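Local coordinates for core protein VP4 (Bluetongue virus, PDB 2JHP), which caps viral RNA inside the virus core, carrying out successive capping steps, including methylation, within one elongated chain, at residues I68-H73 / V85-P90; T280-E285 / I309-D314. One frame throughout, in Å; residues are numbered along the deposited sequence.

Contact 1 (I68-H73 / V85-P90); sequences IFISTH and VDVRIP
The guanidinium of Arg88 has the carbonyl oxygen of Thr72 at its edge, while His73 C sits 3.6 Å above one face, toward the rim. Arg88 NE bonds Thr72 O at 2.6 Å, coming in 32° off the carbonyl plane; NH2 adds a weak bond to the same oxygen. An extended chain from CG to NE, begun by CG anti to the backbone N (chi1 -167°), carries the group past the strand end. The other flat pair is the Phe69 ring and the Asp86 carboxylate, their planes 56° apart, with OD1 at the ring edge, 3.5 Å from CD1. Asp86 OD1 also accepts from Phe69 N at 3.2 Å, met on its anti side but well out of the carboxylate plane, and is salt-bridged to Arg63 as well. Between these ends runs parallel pairing: Val87 N donates to Phe69 O, Ser71 N to Val87 O at 3.1 Å, and Ile89 N to Ser71 O at 2.7 Å. The alternating ladder joins strand 67-71 to 87-88, one of the two edge strands of a five-stranded parallel sheet, with no intervening helix. On the face holding Ile70 and Val87, Ile70 CG1 lies alongside Val87 CB, and Ile70 CG2 meets Ile89 CG1 at 3.3 Å; helix 99-112 packs against Val87 and Ile89. Ser71 OG accepts from His73 N in an ST turn and also bonds Thr11.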
loop_
_atom_site.group_PDB
_atom_site.type_symbol
_atom_site.label_atom_id
_atom_site.label_comp_id
_atom_site.label_asym_id
_atom_site.label_seq_id
_atom_site.Cartn_x
_atom_site.Cartn_y
_atom_site.Cartn_z
ATOM N N ILE A 68 -0.263 -1.132 -22.177
ATOM C CA ILE A 68 0.111 -2.318 -21.434
ATOM C C ILE A 68 0.620 -3.300 -22.473
ATOM O O ILE A 68 -0.026 -3.520 -23.508
ATOM C CB ILE A 68 -1.084 -2.903 -20.653
ATOM C CG1 ILE A 68 -1.409 -2.008 -19.453
ATOM C CG2 ILE A 68 -0.823 -4.366 -20.201
ATOM C CD1 ILE A 68 -2.709 -2.419 -18.687
ATOM N N PHE A 69 1.778 -3.886 -22.193
ATOM C CA PHE A 69 2.473 -4.701 -23.177
ATOM C C PHE A 69 2.229 -6.181 -22.913
ATOM O O PHE A 69 2.558 -6.699 -21.845
ATOM C CB PHE A 69 3.960 -4.334 -23.202
ATOM C CG PHE A 69 4.208 -2.861 -23.405
ATOM C CD1 PHE A 69 4.242 -1.987 -22.324
ATOM C CD2 PHE A 69 4.383 -2.338 -24.680
ATOM C CE1 PHE A 69 4.463 -0.616 -22.521
ATOM C CE2 PHE A 69 4.602 -0.973 -24.871
ATOM C CZ PHE A 69 4.642 -0.118 -23.793
ATOM N N ILE A 70 1.608 -6.838 -23.891
ATOM C CA ILE A 70 1.231 -8.246 -23.779
ATOM C C ILE A 70 1.908 -9.057 -24.883
ATOM O O ILE A 70 1.830 -8.691 -26.057
ATOM C CB ILE A 70 -0.305 -8.432 -23.881
ATOM C CG1 ILE A 70 -1.042 -7.587 -22.840
ATOM C CG2 ILE A 70 -0.688 -9.886 -23.716
ATOM C CD1 ILE A 70 -1.876 -6.488 -23.428
ATOM N N SER A 71 2.565 -10.155 -24.509
ATOM C CA SER A 71 3.241 -11.026 -25.484
ATOM C C SER A 71 3.535 -12.416 -24.931
ATOM O O SER A 71 3.438 -12.644 -23.724
ATOM C CB SER A 71 4.565 -10.395 -25.950
ATOM O OG SER A 71 5.229 -11.223 -26.896
ATOM N N THR A 72 3.894 -13.337 -25.824
ATOM C CA THR A 72 4.464 -14.618 -25.416
ATOM C C THR A 72 5.941 -14.422 -25.075
ATOM O O THR A 72 6.466 -15.070 -24.168
ATOM C CB THR A 72 4.309 -15.726 -26.500
ATOM O OG1 THR A 72 4.963 -15.329 -27.713
ATOM C CG2 THR A 72 2.834 -16.020 -26.779
ATOM N N HIS A 73 6.588 -13.506 -25.799
ATOM C CA HIS A 73 8.017 -13.205 -25.643
ATOM C C HIS A 73 8.319 -12.453 -24.333
ATOM O O HIS A 73 7.418 -11.896 -23.707
ATOM C CB HIS A 73 8.537 -12.423 -26.864
ATOM C CG HIS A 73 8.204 -13.059 -28.185
ATOM N ND1 HIS A 73 7.577 -12.372 -29.204
ATOM C CD2 HIS A 73 8.406 -14.318 -28.650
ATOM C CE1 HIS A 73 7.411 -13.177 -30.239
ATOM N NE2 HIS A 73 7.902 -14.364 -29.928
ATOM N N VAL A 85 7.954 -7.290 -20.570
ATOM C CA VAL A 85 6.550 -7.542 -20.905
ATOM C C VAL A 85 5.655 -7.532 -19.660
ATOM O O VAL A 85 5.911 -8.256 -18.697
ATOM C CB VAL A 85 6.414 -8.853 -21.739
ATOM C CG1 VAL A 85 5.063 -9.479 -21.595
ATOM C CG2 VAL A 85 6.680 -8.567 -23.204
ATOM N N ASP A 86 4.635 -6.674 -19.680
ATOM C CA ASP A 86 3.677 -6.539 -18.571
ATOM C C ASP A 86 2.870 -7.811 -18.329
ATOM O O ASP A 86 2.796 -8.297 -17.203
ATOM C CB ASP A 86 2.708 -5.371 -18.817
ATOM C CG ASP A 86 3.369 -4.007 -18.688
ATOM O OD1 ASP A 86 2.876 -3.064 -19.341
ATOM O OD2 ASP A 86 4.367 -3.871 -17.944
ATOM N N VAL A 87 2.249 -8.328 -19.387
ATOM C CA VAL A 87 1.471 -9.562 -19.309
ATOM C C VAL A 87 2.121 -10.585 -20.220
ATOM O O VAL A 87 2.102 -10.426 -21.440
ATOM C CB VAL A 87 -0.004 -9.365 -19.763
ATOM C CG1 VAL A 87 -0.828 -10.631 -19.516
ATOM C CG2 VAL A 87 -0.635 -8.195 -19.063
ATOM N N ARG A 88 2.698 -11.631 -19.642
ATOM C CA ARG A 88 3.258 -12.696 -20.472
ATOM C C ARG A 88 2.268 -13.830 -20.702
ATOM O O ARG A 88 1.921 -14.565 -19.782
ATOM C CB ARG A 88 4.596 -13.225 -19.944
ATOM C CG ARG A 88 5.303 -14.088 -20.966
ATOM C CD ARG A 88 6.755 -14.329 -20.639
ATOM N NE ARG A 88 7.399 -15.048 -21.737
ATOM C CZ ARG A 88 8.689 -15.365 -21.790
ATOM N NH1 ARG A 88 9.508 -15.035 -20.799
ATOM N NH2 ARG A 88 9.161 -16.018 -22.843
ATOM N N ILE A 89 1.820 -13.934 -21.949
ATOM C CA ILE A 89 0.891 -14.966 -22.380
ATOM C C ILE A 89 1.624 -16.283 -22.564
ATOM O O ILE A 89 2.571 -16.363 -23.348
ATOM C CB ILE A 89 0.174 -14.583 -23.697
ATOM C CG1 ILE A 89 -0.506 -13.221 -23.558
ATOM C CG2 ILE A 89 -0.833 -15.667 -24.110
ATOM C CD1 ILE A 89 -1.574 -13.156 -22.472
ATOM N N PRO A 90 1.187 -17.318 -21.827
ATOM C CA PRO A 90 1.766 -18.668 -21.887
ATOM C C PRO A 90 1.653 -19.289 -23.280
ATOM O O PRO A 90 0.844 -18.836 -24.100
ATOM C CB PRO A 90 0.920 -19.464 -20.881
ATOM C CG PRO A 90 0.295 -18.424 -19.980
ATOM C CD PRO A 90 0.082 -17.226 -20.851
#

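Contact 2 (T280-E285 / I309-D314); sequences TTRFAE and IPNSKD
Lys313 brings its ammonium over one face of the Phe283 ring in a cation-pi contact: NZ is 4.1 Å from the ring centroid and only 15° off the normal. Lys313 NZ is offset toward the rim, 4.0 Å from Phe283 CG, the nearest ring atom. Phe283 holds CG anti to the backbone N (chi1 -163°), projecting the ring from the helix toward the loop; the lysine chain bends at chi2 (141°) and then runs extended to its end. Arg287 makes a further cation-pi contact with Phe283, so two positive side chains share one aromatic partner. Pro310 supplies the apolar part, its CG approaching Phe283 CE1 at 4.0 Å as the two side chains cross at a slant. Arg282, one residue earlier on the helix, turns NH1 toward Asn311 OD1, which is near the guanidinium plane but 4.4 Å away, too long for a bond. The contact is small, 213 Å² in all, and lies at the surface. Helix 280-295 forms the crossover between parallel strands 260-264 and 302-308; the loop at its side leads from 302-308 to strand 315-320. Glu285 bridges to Arg308 at the end of 302-308, while Ile309 packs against helix 363-373.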
loop_
_atom_site.group_PDB
_atom_site.type_symbol
_atom_site.label_atom_id
_atom_site.label_comp_id
_atom_site.label_asym_id
_atom_site.label_seq_id
_atom_site.Cartn_x
_atom_site.Cartn_y
_atom_site.Cartn_z
ATOM N N THR A 280 -1.348 -29.763 36.912
ATOM C CA THR A 280 -1.195 -28.542 37.706
ATOM C C THR A 280 0.219 -28.026 37.397
ATOM O O THR A 280 0.480 -26.818 37.442
ATOM C CB THR A 280 -1.390 -28.763 39.257
ATOM O OG1 THR A 280 -0.339 -29.582 39.808
ATOM C CG2 THR A 280 -2.766 -29.440 39.617
ATOM N N THR A 281 1.107 -28.961 37.043
ATOM C CA THR A 281 2.435 -28.687 36.476
ATOM C C THR A 281 2.399 -27.697 35.303
ATOM O O THR A 281 3.110 -26.681 35.314
ATOM C CB THR A 281 3.084 -29.980 35.945
ATOM O OG1 THR A 281 2.743 -31.084 36.793
ATOM C CG2 THR A 281 4.593 -29.837 35.870
ATOM N N ARG A 282 1.583 -28.012 34.294
ATOM C CA ARG A 282 1.441 -27.170 33.100
ATOM C C ARG A 282 0.973 -25.759 33.458
ATOM O O ARG A 282 1.353 -24.774 32.807
ATOM C CB ARG A 282 0.443 -27.784 32.118
ATOM C CG ARG A 282 0.953 -28.967 31.323
ATOM C CD ARG A 282 0.038 -29.254 30.134
ATOM N NE ARG A 282 -1.364 -29.409 30.531
ATOM C CZ ARG A 282 -2.409 -29.208 29.728
ATOM N NH1 ARG A 282 -3.642 -29.378 30.198
ATOM N NH2 ARG A 282 -2.230 -28.839 28.461
ATOM N N PHE A 283 0.141 -25.681 34.496
ATOM C CA PHE A 283 -0.417 -24.424 34.968
ATOM C C PHE A 283 0.655 -23.571 35.656
ATOM O O PHE A 283 0.777 -22.376 35.389
ATOM C CB PHE A 283 -1.590 -24.705 35.909
ATOM C CG PHE A 283 -2.488 -23.524 36.129
ATOM C CD1 PHE A 283 -3.545 -23.268 35.260
ATOM C CD2 PHE A 283 -2.284 -22.670 37.216
ATOM C CE1 PHE A 283 -4.385 -22.169 35.455
ATOM C CE2 PHE A 283 -3.120 -21.559 37.425
ATOM C CZ PHE A 283 -4.176 -21.314 36.541
ATOM N N ALA A 284 1.443 -24.195 36.530
ATOM C CA ALA A 284 2.495 -23.483 37.253
ATOM C C ALA A 284 3.642 -23.034 36.339
ATOM O O ALA A 284 4.376 -22.113 36.683
ATOM C CB ALA A 284 3.010 -24.318 38.420
ATOM N N GLU A 285 3.789 -23.687 35.189
ATOM C CA GLU A 285 4.762 -23.257 34.163
ATOM C C GLU A 285 4.294 -22.032 33.401
ATOM O O GLU A 285 5.064 -21.098 33.210
ATOM C CB GLU A 285 5.088 -24.375 33.166
ATOM C CG GLU A 285 5.793 -25.572 33.789
ATOM C CD GLU A 285 5.832 -26.765 32.854
ATOM O OE1 GLU A 285 4.990 -26.830 31.924
ATOM O OE2 GLU A 285 6.705 -27.636 33.058
ATOM N N ILE A 309 -5.155 -23.957 28.387
ATOM C CA ILE A 309 -6.369 -23.888 29.202
ATOM C C ILE A 309 -6.551 -25.178 30.003
ATOM O O ILE A 309 -6.572 -26.268 29.425
ATOM C CB ILE A 309 -7.629 -23.684 28.343
ATOM C CG1 ILE A 309 -7.315 -22.777 27.157
ATOM C CG2 ILE A 309 -8.780 -23.137 29.204
ATOM C CD1 ILE A 309 -8.158 -23.032 25.924
ATOM N N PRO A 310 -6.675 -25.051 31.337
ATOM C CA PRO A 310 -6.899 -26.181 32.258
ATOM C C PRO A 310 -8.226 -26.913 32.014
ATOM O O PRO A 310 -9.145 -26.351 31.411
ATOM C CB PRO A 310 -6.899 -25.513 33.636
ATOM C CG PRO A 310 -7.228 -24.069 33.371
ATOM C CD PRO A 310 -6.575 -23.764 32.056
ATOM N N ASN A 311 -8.319 -28.156 32.475
ATOM C CA ASN A 311 -9.521 -28.959 32.273
ATOM C C ASN A 311 -10.417 -28.952 33.499
ATOM O O ASN A 311 -11.645 -28.941 33.390
ATOM C CB ASN A 311 -9.148 -30.401 31.919
ATOM C CG ASN A 311 -8.288 -30.498 30.669
ATOM O OD1 ASN A 311 -8.035 -29.497 29.980
ATOM N ND2 ASN A 311 -7.835 -31.718 30.370
ATOM N N SER A 312 -9.781 -28.958 34.666
ATOM C CA SER A 312 -10.477 -29.028 35.941
ATOM C C SER A 312 -11.093 -27.685 36.326
ATOM O O SER A 312 -12.259 -27.624 36.714
ATOM C CB SER A 312 -9.517 -29.507 37.027
ATOM O OG SER A 312 -8.758 -30.609 36.560
ATOM N N LYS A 313 -10.307 -26.617 36.211
ATOM C CA LYS A 313 -10.742 -25.274 36.595
ATOM C C LYS A 313 -11.707 -24.676 35.577
ATOM O O LYS A 313 -11.446 -24.703 34.374
ATOM C CB LYS A 313 -9.525 -24.362 36.787
ATOM C CG LYS A 313 -8.702 -24.687 38.030
ATOM C CD LYS A 313 -7.207 -24.549 37.782
ATOM C CE LYS A 313 -6.421 -25.103 38.967
ATOM N NZ LYS A 313 -4.993 -25.379 38.614
ATOM N N ASP A 314 -12.827 -24.150 36.069
ATOM C CA ASP A 314 -13.826 -23.491 35.227
ATOM C C ASP A 314 -13.554 -21.999 35.093
ATOM O O ASP A 314 -13.903 -21.375 34.086
ATOM C CB ASP A 314 -15.234 -23.735 35.769
ATOM C CG ASP A 314 -15.912 -24.911 35.099
ATOM O OD1 ASP A 314 -15.738 -25.046 33.858
ATOM O OD2 ASP A 314 -16.605 -25.704 35.805
#

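Contacts 1 and 2 follow one another along the chain and lie far apart, with centres 60 Å from each other and nearest atoms about 47 Å apart, so neither touches the other. They belong to different sheets. Contact 1 forms the margin of the all-parallel N-terminal sheet; contact 2 borders the mixed seven-stranded sheet containing strand 302-308, whose order, 3-2-1-4-5-7-6, is that of class I S-adenosylmethionine-dependent methyltransferases. Each is near a ligand without being its pocket: the Ile68 side chain is about 12 Å from a bound guanine, and that of Arg282 about 10 Å from a bound S-adenosyl-L-homocysteine. The different ligands near the two contacts are consistent with capping steps distributed along the protein.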